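Local coordinates for protein ethanolamine kinase Pv091845 (Plasmodium vivax, PDB 2QG7) that probably phosphorylates ethanolamine, the first step of the route from ethanolamine to phosphatidylethanolamine, at residues F368-G373 / M443-A448; Y88-Y93 / F174-I179. All coordinates share one frame; numbering follows the deposited sequence.

Contact 1 of 2, residues F368-G373 / M443-A448; sequences FNEYAG and MTRLTA
The guanidinium of R445 meets N369 and E370 in a buried, largely polar side-chain contact between segment 368-373, at helix 360-369, and helix 438-448. The backbones stand well apart, the closest CA pair, N369 and R445, being separated by 9.9 Å, so the long arginine spans the gap. Its chain leaves beside the backbone N and bends at chi2 (-53°) and again at chi3 (-61°), which carries the guanidinium to the far side. There NH2 of R445 faces OE1 of E370 at 3.8 Å, a long salt bridge. The carboxylate and guanidinium planes lie 75° apart, far from the coplanar pairing in which two N-H groups grip two oxygens. Water 1 sits between the two charges and accepts a hydrogen bond from NH1 of R445 at 3.0 Å; its modelled 2.5 Å separation from OE1 of E370 is short and not to be pressed. N369 approaches obliquely, its ND2 3.7 Å from NH1 of R445; both are donors, and the amide is held elsewhere, by the carbonyl of Y414. The guanidinium also has further partners: NE bonds to H418 ND1, NH2 to the hydroxyl of Y441, and W378 and W421 pack on the side chain. Several bonds therefore fix its rotation. On helix 438-448, OG1 of T447 lies 2.7 Å from O of M443, and the backbone N of T447 reaches that carbonyl from the opposite face, while M443 and T447 also pack on the second subunit. E370 lies in a sequence, FNEY, that resembles the choline-site motif of the family, and W421 and Y441 surround R445; this corner of the helical lobe probably belongs to the amino-alcohol pocket, as in related choline kinases.

Contact 2 of 2, residues Y88-Y93 / F174-I179; sequences YIYCKY and FTNGRI
Helix 84-98 passes the type I turn F174-G177, bringing Y90 opposite N176 in the tight connection between strands 170-174 and 177-181. The turn is closed by two backbone hydrogen bonds, F174 N to G177 O at 2.9 Å and G177 N to F174 O at 3.1 Å, making a beta hairpin with T175 and N176 at its tip. The bonds from CA to CB of Y90 and N176 both point toward the other segment, and the two side chains come from opposite directions. With CG of Y90 turned away from the backbone N (chi1 -164°), the phenol extends off the helix and its OH reaches 3.2 Å from the modelled OD1 of N176. That OD1 position lies at the ring edge, near its plane, but the amide is probably turned over in the model; its plane is 71° from that of the ring. Below the tip, the carbonyl oxygen of G177 sits over the centre of the F174 ring, 3.3 Å above its plane; the same ring stacks with Y98 and touches V94, both on helix 84-98. The hydroxyl of Y90 bonds to the carbonyl of L73, and N79 ND2 bonds to N176 O. As a carbonyl can only accept, Y90 donates to L73; a reversed N176 amide would offer an N-H to the phenol oxygen, consistent with a hydrogen bond linking helix and hairpin.

How the contacts relate
Contacts 1 and 2 do not touch: their centres are 34 Å apart, their nearest atoms about 19 Å, and they lie on opposite sides of the centre of the chain. They also follow one another in sequence, 88-93/174-179 closing before 368-373/443-448 opens. Contact 2 joins a helix to the edge hairpin of the five-stranded antiparallel sheet, which corresponds to the N-terminal lobe of a kinase-like fold, whereas contact 1 ties helices together within the helical lobe. In this fold the active site lies between the lobes. By the position of E370 in the family sequence and the nearby W421 and Y441, contact 1 probably lies at the amino-alcohol pocket, as in choline kinases; contact 2 is packing in the other lobe.

Contact 1 of 2, residues F368-G373 / M443-A448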
loop_
_atom_site.group_PDB
_atom_site.type_symbol
_atom_site.label_atom_id
_atom_site.label_comp_id
_atom_site.label_asym_id
_atom_site.label_seq_id
_atom_site.Cartn_x
_atom_site.Cartn_y
_atom_site.Cartn_z
ATOM N N PHE D 368 17.002 -6.195 -6.933
ATOM C CA PHE D 368 17.176 -5.007 -6.127
ATOM C C PHE D 368 15.834 -4.378 -5.704
ATOM O O PHE D 368 15.728 -3.825 -4.610
ATOM C CB PHE D 368 18.002 -3.997 -6.901
ATOM C CG PHE D 368 19.478 -4.345 -6.957
ATOM C CD1 PHE D 368 20.039 -5.245 -6.029
ATOM C CD2 PHE D 368 20.315 -3.750 -7.891
ATOM C CE1 PHE D 368 21.404 -5.556 -6.082
ATOM C CE2 PHE D 368 21.688 -4.026 -7.921
ATOM C CZ PHE D 368 22.224 -4.925 -7.028
ATOM N N ASN D 369 14.819 -4.490 -6.556
ATOM C CA ASN D 369 13.479 -4.128 -6.134
ATOM C C ASN D 369 12.960 -4.956 -4.960
ATOM O O ASN D 369 12.116 -4.488 -4.226
ATOM C CB ASN D 369 12.470 -4.142 -7.289
ATOM C CG ASN D 369 12.468 -2.860 -8.067
ATOM O OD1 ASN D 369 12.705 -1.788 -7.515
ATOM N ND2 ASN D 369 12.163 -2.949 -9.356
ATOM N N GLU D 370 13.452 -6.174 -4.811
ATOM C CA GLU D 370 12.916 -7.107 -3.840
ATOM C C GLU D 370 13.508 -6.894 -2.467
ATOM O O GLU D 370 13.251 -7.630 -1.558
ATOM C CB GLU D 370 13.117 -8.557 -4.338
ATOM C CG GLU D 370 12.313 -8.973 -5.622
ATOM C CD GLU D 370 10.764 -8.917 -5.430
ATOM O OE1 GLU D 370 10.007 -8.799 -6.448
ATOM O OE2 GLU D 370 10.264 -9.035 -4.265
ATOM N N TYR D 371 14.332 -5.888 -2.317
ATOM C CA TYR D 371 14.902 -5.496 -1.053
ATOM C C TYR D 371 13.771 -4.855 -0.242
ATOM O O TYR D 371 13.783 -4.884 1.020
ATOM C CB TYR D 371 16.001 -4.445 -1.307
ATOM C CG TYR D 371 17.401 -4.982 -1.630
ATOM C CD1 TYR D 371 17.588 -6.107 -2.464
ATOM C CD2 TYR D 371 18.540 -4.333 -1.142
ATOM C CE1 TYR D 371 18.862 -6.575 -2.760
ATOM C CE2 TYR D 371 19.827 -4.788 -1.441
ATOM C CZ TYR D 371 19.979 -5.907 -2.248
ATOM O OH TYR D 371 21.258 -6.383 -2.523
ATOM N N ALA D 372 12.843 -4.233 -0.980
ATOM C CA ALA D 372 11.605 -3.635 -0.446
ATOM C C ALA D 372 10.626 -4.670 0.109
ATOM O O ALA D 372 9.798 -4.331 0.955
ATOM C CB ALA D 372 10.921 -2.803 -1.519
ATOM N N GLY D 373 10.710 -5.913 -0.389
ATOM C CA GLY D 373 9.792 -6.972 0.011
ATOM C C GLY D 373 8.414 -6.772 -0.604
ATOM O O GLY D 373 8.211 -5.891 -1.455
ATOM N N MET D 443 -1.123 -2.599 -8.084
ATOM C CA MET D 443 -1.288 -1.153 -8.214
ATOM C C MET D 443 -0.148 -0.417 -7.581
ATOM O O MET D 443 0.245 0.605 -8.078
ATOM C CB MET D 443 -2.625 -0.684 -7.582
ATOM C CG MET D 443 -3.855 -1.137 -8.337
ATOM S SD MET D 443 -3.833 -0.564 -10.074
ATOM C CE MET D 443 -3.950 1.228 -9.877
ATOM N N THR D 444 0.356 -0.929 -6.468
ATOM C CA THR D 444 1.540 -0.403 -5.827
ATOM C C THR D 444 2.796 -0.521 -6.712
ATOM O O THR D 444 3.578 0.443 -6.768
ATOM C CB THR D 444 1.811 -1.091 -4.463
ATOM O OG1 THR D 444 0.617 -1.069 -3.668
ATOM C CG2 THR D 444 2.939 -0.396 -3.705
ATOM N N ARG D 445 2.980 -1.671 -7.387
ATOM C CA ARG D 445 4.086 -1.841 -8.350
ATOM C C ARG D 445 3.952 -0.878 -9.529
ATOM O O ARG D 445 4.929 -0.275 -9.911
ATOM C CB ARG D 445 4.237 -3.283 -8.890
ATOM C CG ARG D 445 4.524 -4.350 -7.881
ATOM C CD ARG D 445 5.711 -4.035 -6.994
ATOM N NE ARG D 445 6.952 -3.884 -7.780
ATOM C CZ ARG D 445 7.773 -4.885 -8.109
ATOM N NH1 ARG D 445 8.850 -4.606 -8.801
ATOM N NH2 ARG D 445 7.537 -6.158 -7.742
ATOM N N LEU D 446 2.755 -0.773 -10.109
ATOM C CA LEU D 446 2.486 0.156 -11.200
ATOM C C LEU D 446 2.671 1.604 -10.810
ATOM O O LEU D 446 3.094 2.381 -11.648
ATOM C CB LEU D 446 1.084 -0.019 -11.758
ATOM C CG LEU D 446 0.869 -1.241 -12.670
ATOM C CD1 LEU D 446 -0.552 -1.238 -13.268
ATOM C CD2 LEU D 446 1.927 -1.380 -13.809
ATOM N N THR D 447 2.348 1.961 -9.557
ATOM C CA THR D 447 2.579 3.291 -8.997
ATOM C C THR D 447 4.095 3.555 -8.942
ATOM O O THR D 447 4.550 4.656 -9.271
ATOM C CB THR D 447 1.939 3.437 -7.560
ATOM O OG1 THR D 447 0.523 3.222 -7.620
ATOM C CG2 THR D 447 2.150 4.795 -6.967
ATOM N N ALA D 448 4.854 2.552 -8.468
ATOM C CA ALA D 448 6.318 2.607 -8.405
ATOM C C ALA D 448 6.974 2.866 -9.757
ATOM O O ALA D 448 8.022 3.481 -9.791
ATOM C CB ALA D 448 6.877 1.362 -7.773
HETATM O O HOH W 1 10.526 -7.080 -8.210
#

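Contact 2 of 2, residues Y88-Y93 / F174-I179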
loop_
_atom_site.group_PDB
_atom_site.type_symbol
_atom_site.label_atom_id
_atom_site.label_comp_id
_atom_site.label_asym_id
_atom_site.label_seq_id
_atom_site.Cartn_x
_atom_site.Cartn_y
_atom_site.Cartn_z
ATOM N N TYR D 88 -2.596 -34.333 2.492
ATOM C CA TYR D 88 -1.696 -35.431 2.804
ATOM C C TYR D 88 -2.142 -36.761 2.228
ATOM O O TYR D 88 -1.299 -37.588 1.875
ATOM C CB TYR D 88 -1.486 -35.558 4.322
ATOM C CG TYR D 88 -0.877 -34.352 4.998
ATOM C CD1 TYR D 88 -1.062 -34.124 6.354
ATOM C CD2 TYR D 88 -0.098 -33.434 4.288
ATOM C CE1 TYR D 88 -0.483 -32.999 6.994
ATOM C CE2 TYR D 88 0.477 -32.305 4.914
ATOM C CZ TYR D 88 0.276 -32.103 6.259
ATOM O OH TYR D 88 0.833 -30.997 6.857
ATOM N N ILE D 89 -3.454 -36.991 2.163
ATOM C CA ILE D 89 -3.988 -38.201 1.512
ATOM C C ILE D 89 -3.713 -38.134 -0.004
ATOM O O ILE D 89 -3.299 -39.132 -0.619
ATOM C CB ILE D 89 -5.510 -38.370 1.768
ATOM C CG1 ILE D 89 -5.799 -38.595 3.255
ATOM C CG2 ILE D 89 -6.102 -39.499 0.923
ATOM C CD1 ILE D 89 -7.236 -38.267 3.673
ATOM N N TYR D 90 -3.940 -36.951 -0.594
ATOM C CA TYR D 90 -3.625 -36.713 -2.005
ATOM C C TYR D 90 -2.139 -36.961 -2.258
ATOM O O TYR D 90 -1.753 -37.559 -3.266
ATOM C CB TYR D 90 -4.043 -35.292 -2.460
ATOM C CG TYR D 90 -4.080 -35.148 -3.993
ATOM C CD1 TYR D 90 -5.159 -35.649 -4.738
ATOM C CD2 TYR D 90 -3.017 -34.551 -4.694
ATOM C CE1 TYR D 90 -5.195 -35.553 -6.129
ATOM C CE2 TYR D 90 -3.048 -34.439 -6.082
ATOM C CZ TYR D 90 -4.138 -34.939 -6.795
ATOM O OH TYR D 90 -4.166 -34.830 -8.174
ATOM N N CYS D 91 -1.329 -36.516 -1.301
ATOM C CA CYS D 91 0.117 -36.720 -1.305
ATOM C C CYS D 91 0.561 -38.164 -1.192
ATOM O O CYS D 91 1.570 -38.540 -1.789
ATOM C CB CYS D 91 0.772 -35.877 -0.219
ATOM S SG CYS D 91 0.790 -34.151 -0.691
ATOM N N LYS D 92 -0.171 -38.964 -0.422
ATOM C CA LYS D 92 0.084 -40.402 -0.333
ATOM C C LYS D 92 -0.099 -41.079 -1.675
ATOM O O LYS D 92 0.598 -42.041 -1.972
ATOM C CB LYS D 92 -0.881 -41.072 0.648
ATOM C CG LYS D 92 -0.477 -41.013 2.103
ATOM C CD LYS D 92 -1.619 -41.511 2.987
ATOM C CE LYS D 92 -1.660 -43.029 3.029
ATOM N NZ LYS D 92 -2.673 -43.503 4.031
ATOM N N TYR D 93 -1.080 -40.613 -2.450
ATOM C CA TYR D 93 -1.380 -41.170 -3.773
ATOM C C TYR D 93 -0.376 -40.711 -4.831
ATOM O O TYR D 93 -0.088 -41.454 -5.782
ATOM C CB TYR D 93 -2.793 -40.797 -4.234
ATOM C CG TYR D 93 -3.913 -41.218 -3.319
ATOM C CD1 TYR D 93 -3.785 -42.334 -2.477
ATOM C CD2 TYR D 93 -5.123 -40.522 -3.318
ATOM C CE1 TYR D 93 -4.820 -42.725 -1.629
ATOM C CE2 TYR D 93 -6.174 -40.898 -2.469
ATOM C CZ TYR D 93 -6.012 -42.002 -1.628
ATOM O OH TYR D 93 -7.046 -42.389 -0.806
ATOM N N PHE D 174 3.888 -34.334 -13.606
ATOM C CA PHE D 174 2.484 -34.628 -13.931
ATOM C C PHE D 174 1.686 -33.349 -14.123
ATOM O O PHE D 174 2.134 -32.258 -13.731
ATOM C CB PHE D 174 1.819 -35.572 -12.903
ATOM C CG PHE D 174 2.150 -35.273 -11.445
ATOM C CD1 PHE D 174 1.288 -34.508 -10.664
ATOM C CD2 PHE D 174 3.305 -35.778 -10.857
ATOM C CE1 PHE D 174 1.572 -34.239 -9.337
ATOM C CE2 PHE D 174 3.593 -35.520 -9.514
ATOM C CZ PHE D 174 2.725 -34.748 -8.757
ATOM N N THR D 175 0.501 -33.474 -14.726
ATOM C CA THR D 175 -0.194 -32.272 -15.249
ATOM C C THR D 175 -0.535 -31.226 -14.202
ATOM O O THR D 175 -0.885 -30.077 -14.550
ATOM C CB THR D 175 -1.476 -32.594 -16.075
ATOM O OG1 THR D 175 -2.382 -33.378 -15.273
ATOM C CG2 THR D 175 -1.103 -33.355 -17.361
ATOM N N ASN D 176 -0.416 -31.607 -12.925
ATOM C CA ASN D 176 -0.850 -30.724 -11.845
ATOM C C ASN D 176 0.212 -30.551 -10.740
ATOM O O ASN D 176 -0.006 -29.875 -9.726
ATOM C CB ASN D 176 -2.242 -31.160 -11.335
ATOM C CG ASN D 176 -2.196 -32.431 -10.489
ATOM O OD1 ASN D 176 -2.369 -32.367 -9.287
ATOM N ND2 ASN D 176 -1.943 -33.572 -11.108
ATOM N N GLY D 177 1.388 -31.122 -10.969
ATOM C CA GLY D 177 2.469 -30.947 -10.025
ATOM C C GLY D 177 3.669 -31.755 -10.380
ATOM O O GLY D 177 3.766 -32.280 -11.495
ATOM N N ARG D 178 4.590 -31.871 -9.428
ATOM C CA ARG D 178 5.799 -32.679 -9.628
ATOM C C ARG D 178 6.378 -33.227 -8.328
ATOM O O ARG D 178 6.035 -32.758 -7.224
ATOM C CB ARG D 178 6.884 -31.851 -10.338
ATOM C CG ARG D 178 7.511 -30.778 -9.440
ATOM C CD ARG D 178 8.698 -30.141 -10.092
ATOM N NE ARG D 178 8.296 -29.123 -11.036
ATOM C CZ ARG D 178 8.671 -27.845 -10.979
ATOM N NH1 ARG D 178 8.234 -27.011 -11.917
ATOM N NH2 ARG D 178 9.475 -27.402 -10.008
ATOM N N ILE D 179 7.278 -34.202 -8.470
ATOM C CA ILE D 179 8.046 -34.721 -7.338
ATOM C C ILE D 179 9.526 -34.390 -7.539
ATOM O O ILE D 179 10.153 -34.803 -8.529
ATOM C CB ILE D 179 7.882 -36.267 -7.103
ATOM C CG1 ILE D 179 6.402 -36.682 -7.119
ATOM C CG2 ILE D 179 8.529 -36.658 -5.772
ATOM C CD1 ILE D 179 6.167 -38.213 -7.236
#